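Long-range contacts in putative amidohydrolase/peptidase (Burkholderia cenocepacia, PDB 4WJB), which probably hydrolyses carbon-nitrogen bonds other than peptide bonds, as a zinc-dependent amidohydrolase of the peptidase M20 family: residues A208-A213 against M363-G368; Q226-V231 against T297-H302. All coordinates share one frame; numbering follows the deposited sequence.

Contact 1 (A208-A213 against M363-G368); sequences AILERA and MDIVSG
Apolar helix-on-strand packing joins the short helix 209-213 to the strand 362-367 through Ile209, Leu210 and Ala213 on one side and Met363 and Ile365 on the other, in the zinc-binding part of the chain. No hydrogen bond crosses between the segments; their axes stay 10.5 Å apart and run nearly antiparallel, at 150°, and side chains alone fill the gap. Met363 does most of the bridging. Its CG rests on Leu210 CD2 at 3.6 Å, its sulfur SD comes to 3.8 Å from Ala213 CB, and the bend at chi3 (-73°) turns the terminal methyl CE aside to meet Ile209 CG2 at 3.8 Å, the two side chains crossing at about a right angle. One thioether thus touches two successive residues of the helix and a third a turn further on. Ile365 reaches across with its far methyl: CG1 lies anti to the backbone N (chi1 -167°) and the chain stays extended, carrying CD1 to 3.9 Å from Ile209 CG2 and 4.1 Å from Leu210 CG. Phe386 of the strand 382-387 packs against both Leu210 and Ile365, whereas Phe247 of the second subunit packs on Ile209 and forms a cation-pi pair with Arg212. At the start of the helix, the Glu205 carboxylate accepts hydrogen bonds from the backbone N of both Ile209 and Leu210. A short helix laid over a strand by apolar side chains packed against each other is ordinary alpha/beta layer packing, here in the catalytic domain of an M20 hydrolase, with Leu210 about 9 Å, side chain to side chain, from the zinc ligand His203.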
loop_
_atom_site.group_PDB
_atom_site.type_symbol
_atom_site.label_atom_id
_atom_site.label_comp_id
_atom_site.label_asym_id
_atom_site.label_seq_id
_atom_site.Cartn_x
_atom_site.Cartn_y
_atom_site.Cartn_z
ATOM N N ALA A 208 13.949 11.755 -20.228
ATOM C CA ALA A 208 13.985 11.218 -21.586
ATOM C C ALA A 208 13.253 12.092 -22.604
ATOM O O ALA A 208 13.005 11.662 -23.729
ATOM C CB ALA A 208 13.390 9.810 -21.597
ATOM N N ILE A 209 12.901 13.312 -22.217
ATOM C CA ILE A 209 12.125 14.178 -23.103
ATOM C C ILE A 209 12.918 14.585 -24.349
ATOM O O ILE A 209 12.421 14.482 -25.472
ATOM C CB ILE A 209 11.640 15.440 -22.363
ATOM C CG1 ILE A 209 10.616 15.049 -21.290
ATOM C CG2 ILE A 209 11.056 16.452 -23.343
ATOM C CD1 ILE A 209 10.068 16.213 -20.499
ATOM N N LEU A 210 14.152 15.035 -24.150
ATOM C CA LEU A 210 14.988 15.457 -25.270
ATOM C C LEU A 210 15.334 14.266 -26.150
ATOM O O LEU A 210 15.234 14.340 -27.377
ATOM C CB LEU A 210 16.265 16.145 -24.775
ATOM C CG LEU A 210 16.063 17.509 -24.114
ATOM C CD1 LEU A 210 17.397 18.123 -23.691
ATOM C CD2 LEU A 210 15.309 18.444 -25.054
ATOM N N GLU A 211 15.718 13.162 -25.515
ATOM C CA GLU A 211 16.140 11.972 -26.241
ATOM C C GLU A 211 15.026 11.424 -27.122
ATOM O O GLU A 211 15.258 11.074 -28.277
ATOM C CB GLU A 211 16.609 10.888 -25.271
ATOM C CG GLU A 211 17.189 9.662 -25.954
ATOM C CD GLU A 211 17.282 8.469 -25.022
ATOM O OE1 GLU A 211 16.446 8.374 -24.097
ATOM O OE2 GLU A 211 18.186 7.628 -25.214
ATOM N N ARG A 212 13.815 11.362 -26.583
ATOM C CA ARG A 212 12.700 10.780 -27.321
ATOM C C ARG A 212 12.153 11.735 -28.378
ATOM O O ARG A 212 11.581 11.303 -29.373
ATOM C CB ARG A 212 11.580 10.367 -26.365
ATOM C CG ARG A 212 11.961 9.233 -25.438
ATOM C CD ARG A 212 10.751 8.696 -24.700
ATOM N NE ARG A 212 11.122 7.653 -23.753
ATOM C CZ ARG A 212 10.243 6.900 -23.100
ATOM N NH1 ARG A 212 8.944 7.067 -23.303
ATOM N NH2 ARG A 212 10.665 5.972 -22.253
ATOM N N ALA A 213 12.323 13.032 -28.159
ATOM C CA ALA A 213 11.843 14.013 -29.122
ATOM C C ALA A 213 12.863 14.211 -30.237
ATOM O O ALA A 213 12.559 14.804 -31.269
ATOM C CB ALA A 213 11.538 15.327 -28.435
ATOM N N MET A 363 14.336 22.495 -28.189
ATOM C CA MET A 363 12.958 22.668 -27.753
ATOM C C MET A 363 12.929 23.258 -26.353
ATOM O O MET A 363 13.878 23.092 -25.592
ATOM C CB MET A 363 12.203 21.336 -27.783
ATOM C CG MET A 363 12.813 20.266 -26.892
ATOM S SD MET A 363 11.862 18.728 -26.857
ATOM C CE MET A 363 10.438 19.207 -25.884
ATOM N N ASP A 364 11.843 23.946 -26.019
ATOM C CA ASP A 364 11.635 24.423 -24.659
ATOM C C ASP A 364 11.360 23.242 -23.730
ATOM O O ASP A 364 10.706 22.267 -24.110
ATOM C CB ASP A 364 10.477 25.423 -24.599
ATOM C CG ASP A 364 10.837 26.782 -25.181
ATOM O OD1 ASP A 364 11.893 26.908 -25.839
ATOM O OD2 ASP A 364 10.053 27.732 -24.978
ATOM N N ILE A 365 11.856 23.328 -22.506
ATOM C CA ILE A 365 11.680 22.240 -21.562
ATOM C C ILE A 365 11.666 22.782 -20.136
ATOM O O ILE A 365 12.294 23.799 -19.840
ATOM C CB ILE A 365 12.794 21.171 -21.741
ATOM C CG1 ILE A 365 12.455 19.881 -20.982
ATOM C CG2 ILE A 365 14.161 21.721 -21.337
ATOM C CD1 ILE A 365 13.406 18.735 -21.293
ATOM N N VAL A 366 10.920 22.118 -19.260
ATOM C CA VAL A 366 10.874 22.497 -17.853
ATOM C C VAL A 366 11.723 21.529 -17.034
ATOM O O VAL A 366 11.612 20.318 -17.200
ATOM C CB VAL A 366 9.425 22.510 -17.322
ATOM C CG1 VAL A 366 9.394 22.780 -15.822
ATOM C CG2 VAL A 366 8.591 23.546 -18.075
ATOM N N SER A 367 12.584 22.057 -16.167
ATOM C CA SER A 367 13.395 21.199 -15.304
ATOM C C SER A 367 12.534 20.459 -14.277
ATOM O O SER A 367 11.737 21.074 -13.562
ATOM C CB SER A 367 14.467 22.012 -14.581
ATOM O OG SER A 367 15.239 21.163 -13.750
ATOM N N GLY A 368 12.703 19.142 -14.211
ATOM C CA GLY A 368 11.920 18.308 -13.314
ATOM C C GLY A 368 12.675 17.976 -12.040
ATOM O O GLY A 368 12.185 17.238 -11.190
#

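Contact 2 (Q226-V231 against T297-H302); sequences QRWYEV and TVEFRH. With SO4 (sulfate ion), chain G.
The guanidinium of Arg301 carries the Gln226 amide stacked on one face, the two planes only 10° apart, with Gln226 OE1 3.4 Å from CZ and over the centre of the group. Its edges serve anions. Side-on, NE and NH2 grip the two carboxylate oxygens of Glu299, NH2 to OE1 at 2.9 Å in the guanidinium plane and on the syn lone pair. Arg301 NH2 also donates to O1 of a sulfate, probably from the crystallisation liquor, at 3.0 Å; further weak bonds come from both terminal nitrogens. Over one face of the Trp228 indole lies Glu299: CB makes a CH-pi contact with the five-membered ring, 4.1 Å from its centroid, and OE1 sits above the ring plane, displaced toward the rim. Sulfate O2 lies at the indole edge, near its plane. Indole NE1 donates to a lone pair of Gln226 OE1 at 2.9 Å, a bent bond that helps hold the stacked amide, while Phe336 meets the ring edge-to-face. On the other side of the sheet, Tyr229 CE1 touches Phe300 CD2 at 3.7 Å, the rings oblique with planes at 70°. Helix 305-326 receives this layer: Phe300 packs on Leu308 and Leu311, Tyr229 OH bonds Asp312, and Arg227 bridges to Asp309. Between the two layers runs an antiparallel ladder, with Arg227-Phe300 and Tyr229-Val298 as hydrogen-bonded pairs. Asn288 and His239 of the second subunit also bind the sulfate, consistent with a shared anion-binding pocket. An antiparallel sheet backed by helices on one face is characteristic of the M20 dimerisation domain; here the other face also meets the second subunit.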
loop_
_atom_site.group_PDB
_atom_site.type_symbol
_atom_site.label_atom_id
_atom_site.label_comp_id
_atom_site.label_asym_id
_atom_site.label_seq_id
_atom_site.Cartn_x
_atom_site.Cartn_y
_atom_site.Cartn_z
ATOM N N GLN A 226 5.872 22.874 -6.782
ATOM C CA GLN A 226 5.431 21.618 -6.182
ATOM C C GLN A 226 4.411 21.842 -5.075
ATOM O O GLN A 226 4.539 22.779 -4.287
ATOM C CB GLN A 226 6.617 20.839 -5.604
ATOM C CG GLN A 226 7.726 20.517 -6.581
ATOM C CD GLN A 226 8.868 19.766 -5.928
ATOM O OE1 GLN A 226 8.649 18.859 -5.123
ATOM N NE2 GLN A 226 10.096 20.139 -6.271
ATOM N N ARG A 227 3.406 20.972 -5.022
ATOM C CA ARG A 227 2.496 20.895 -3.882
ATOM C C ARG A 227 2.368 19.435 -3.442
ATOM O O ARG A 227 1.994 18.575 -4.242
ATOM C CB ARG A 227 1.113 21.457 -4.231
ATOM C CG ARG A 227 1.125 22.788 -4.965
ATOM C CD ARG A 227 0.835 23.964 -4.045
ATOM N NE ARG A 227 0.969 25.233 -4.757
ATOM C CZ ARG A 227 -0.047 25.984 -5.172
ATOM N NH1 ARG A 227 -1.299 25.617 -4.934
ATOM N NH2 ARG A 227 0.193 27.119 -5.814
ATOM N N TRP A 228 2.683 19.153 -2.181
ATOM C CA TRP A 228 2.598 17.789 -1.658
ATOM C C TRP A 228 1.449 17.667 -0.662
ATOM O O TRP A 228 1.188 18.594 0.108
ATOM C CB TRP A 228 3.904 17.370 -0.973
ATOM C CG TRP A 228 5.108 17.298 -1.864
ATOM C CD1 TRP A 228 5.249 17.839 -3.110
ATOM C CD2 TRP A 228 6.349 16.643 -1.569
ATOM N NE1 TRP A 228 6.500 17.565 -3.606
ATOM C CE2 TRP A 228 7.195 16.832 -2.683
ATOM C CE3 TRP A 228 6.824 15.912 -0.474
ATOM C CZ2 TRP A 228 8.489 16.315 -2.733
ATOM C CZ3 TRP A 228 8.111 15.400 -0.526
ATOM C CH2 TRP A 228 8.930 15.607 -1.650
ATOM N N TYR A 229 0.785 16.512 -0.670
ATOM C CA TYR A 229 -0.353 16.267 0.207
ATOM C C TYR A 229 -0.272 14.903 0.882
ATOM O O TYR A 229 0.351 13.973 0.367
ATOM C CB TYR A 229 -1.674 16.348 -0.567
ATOM C CG TYR A 229 -1.893 17.630 -1.334
ATOM C CD1 TYR A 229 -1.351 17.797 -2.600
ATOM C CD2 TYR A 229 -2.657 18.662 -0.803
ATOM C CE1 TYR A 229 -1.546 18.961 -3.311
ATOM C CE2 TYR A 229 -2.861 19.835 -1.511
ATOM C CZ TYR A 229 -2.302 19.974 -2.766
ATOM O OH TYR A 229 -2.490 21.125 -3.490
ATOM N N GLU A 230 -0.911 14.800 2.040
ATOM C CA GLU A 230 -1.173 13.514 2.667
ATOM C C GLU A 230 -2.677 13.364 2.821
ATOM O O GLU A 230 -3.356 14.292 3.264
ATOM C CB GLU A 230 -0.467 13.403 4.018
ATOM C CG GLU A 230 1.042 13.282 3.899
ATOM C CD GLU A 230 1.721 13.140 5.241
ATOM O OE1 GLU A 230 1.071 13.423 6.266
ATOM O OE2 GLU A 230 2.906 12.747 5.269
ATOM N N VAL A 231 -3.194 12.204 2.429
ATOM C CA VAL A 231 -4.625 11.951 2.468
ATOM C C VAL A 231 -4.931 10.685 3.258
ATOM O O VAL A 231 -4.362 9.627 2.991
ATOM C CB VAL A 231 -5.224 11.808 1.058
ATOM C CG1 VAL A 231 -6.709 11.469 1.150
ATOM C CG2 VAL A 231 -5.011 13.080 0.251
ATOM N N THR A 297 -0.236 9.422 -0.543
ATOM C CA THR A 297 0.324 10.741 -0.813
ATOM C C THR A 297 -0.066 11.238 -2.194
ATOM O O THR A 297 -0.353 10.450 -3.093
ATOM C CB THR A 297 1.855 10.732 -0.719
ATOM O OG1 THR A 297 2.382 9.811 -1.681
ATOM C CG2 THR A 297 2.308 10.319 0.684
ATOM N N VAL A 298 -0.082 12.557 -2.354
ATOM C CA VAL A 298 -0.297 13.165 -3.656
ATOM C C VAL A 298 0.734 14.265 -3.853
ATOM O O VAL A 298 1.002 15.046 -2.937
ATOM C CB VAL A 298 -1.717 13.760 -3.798
ATOM C CG1 VAL A 298 -1.919 14.340 -5.189
ATOM C CG2 VAL A 298 -2.776 12.709 -3.515
ATOM N N GLU A 299 1.327 14.329 -5.038
ATOM C CA GLU A 299 2.163 15.483 -5.351
ATOM C C GLU A 299 1.849 16.004 -6.749
ATOM O O GLU A 299 1.647 15.236 -7.690
ATOM C CB GLU A 299 3.658 15.150 -5.197
ATOM C CG GLU A 299 4.206 14.092 -6.133
ATOM C CD GLU A 299 5.643 14.383 -6.557
ATOM O OE1 GLU A 299 6.560 14.302 -5.711
ATOM O OE2 GLU A 299 5.848 14.712 -7.742
ATOM N N PHE A 300 1.748 17.325 -6.848
ATOM C CA PHE A 300 1.571 18.018 -8.115
ATOM C C PHE A 300 2.847 18.777 -8.436
ATOM O O PHE A 300 3.455 19.373 -7.543
ATOM C CB PHE A 300 0.396 19.000 -8.057
ATOM C CG PHE A 300 -0.950 18.346 -7.911
ATOM C CD1 PHE A 300 -1.298 17.259 -8.698
ATOM C CD2 PHE A 300 -1.870 18.832 -6.996
ATOM C CE1 PHE A 300 -2.541 16.664 -8.572
ATOM C CE2 PHE A 300 -3.118 18.237 -6.862
ATOM C CZ PHE A 300 -3.453 17.154 -7.651
ATOM N N ARG A 301 3.256 18.762 -9.703
ATOM C CA ARG A 301 4.369 19.607 -10.141
ATOM C C ARG A 301 4.028 20.279 -11.467
ATOM O O ARG A 301 3.494 19.635 -12.372
ATOM C CB ARG A 301 5.663 18.796 -10.269
ATOM C CG ARG A 301 6.050 18.060 -8.996
ATOM C CD ARG A 301 7.498 17.599 -9.012
ATOM N NE ARG A 301 7.738 16.612 -7.968
ATOM C CZ ARG A 301 8.934 16.344 -7.452
ATOM N NH1 ARG A 301 10.006 16.993 -7.885
ATOM N NH2 ARG A 301 9.057 15.431 -6.498
ATOM N N HIS A 302 4.338 21.573 -11.568
ATOM C CA HIS A 302 4.008 22.377 -12.745
ATOM C C HIS A 302 4.734 23.718 -12.673
ATOM O O HIS A 302 4.897 24.276 -11.590
ATOM C CB HIS A 302 2.497 22.609 -12.840
ATOM C CG HIS A 302 2.032 23.034 -14.199
ATOM N ND1 HIS A 302 2.025 24.350 -14.608
ATOM C CD2 HIS A 302 1.552 22.315 -15.243
ATOM C CE1 HIS A 302 1.566 24.423 -15.844
ATOM N NE2 HIS A 302 1.267 23.202 -16.251
HETATM S S SO4 G . 12.597 15.855 -5.601
HETATM O O1 SO4 G . 11.828 14.617 -5.635
HETATM O O2 SO4 G . 11.734 16.957 -5.172
HETATM O O3 SO4 G . 13.701 15.723 -4.658
HETATM O O4 SO4 G . 13.132 16.142 -6.928
#

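In the fold
Contact 1 belongs to the zinc-binding part of the chain and contact 2 to the dimerisation domain, yet one long strand, 217-234, ties them together: it follows helix 209-213, pairs with strand 362-367 near its start and supplies residues 226-231 further along. Contact 2 is nested within the chain loop that contact 1 closes, and Gly368 O lies 4.0 Å from Arg301 NH1. The smaller, partly buried contact 1 relies wholly on aliphatic and thioether packing. Contact 2, largely buried, adds a backbone ladder and sorts its side chains by face: Gln226, Trp228, Glu299 and Arg301 toward sulfate and second subunit, Arg227, Tyr229 and Phe300 toward helix 305-326. Both touch the second subunit.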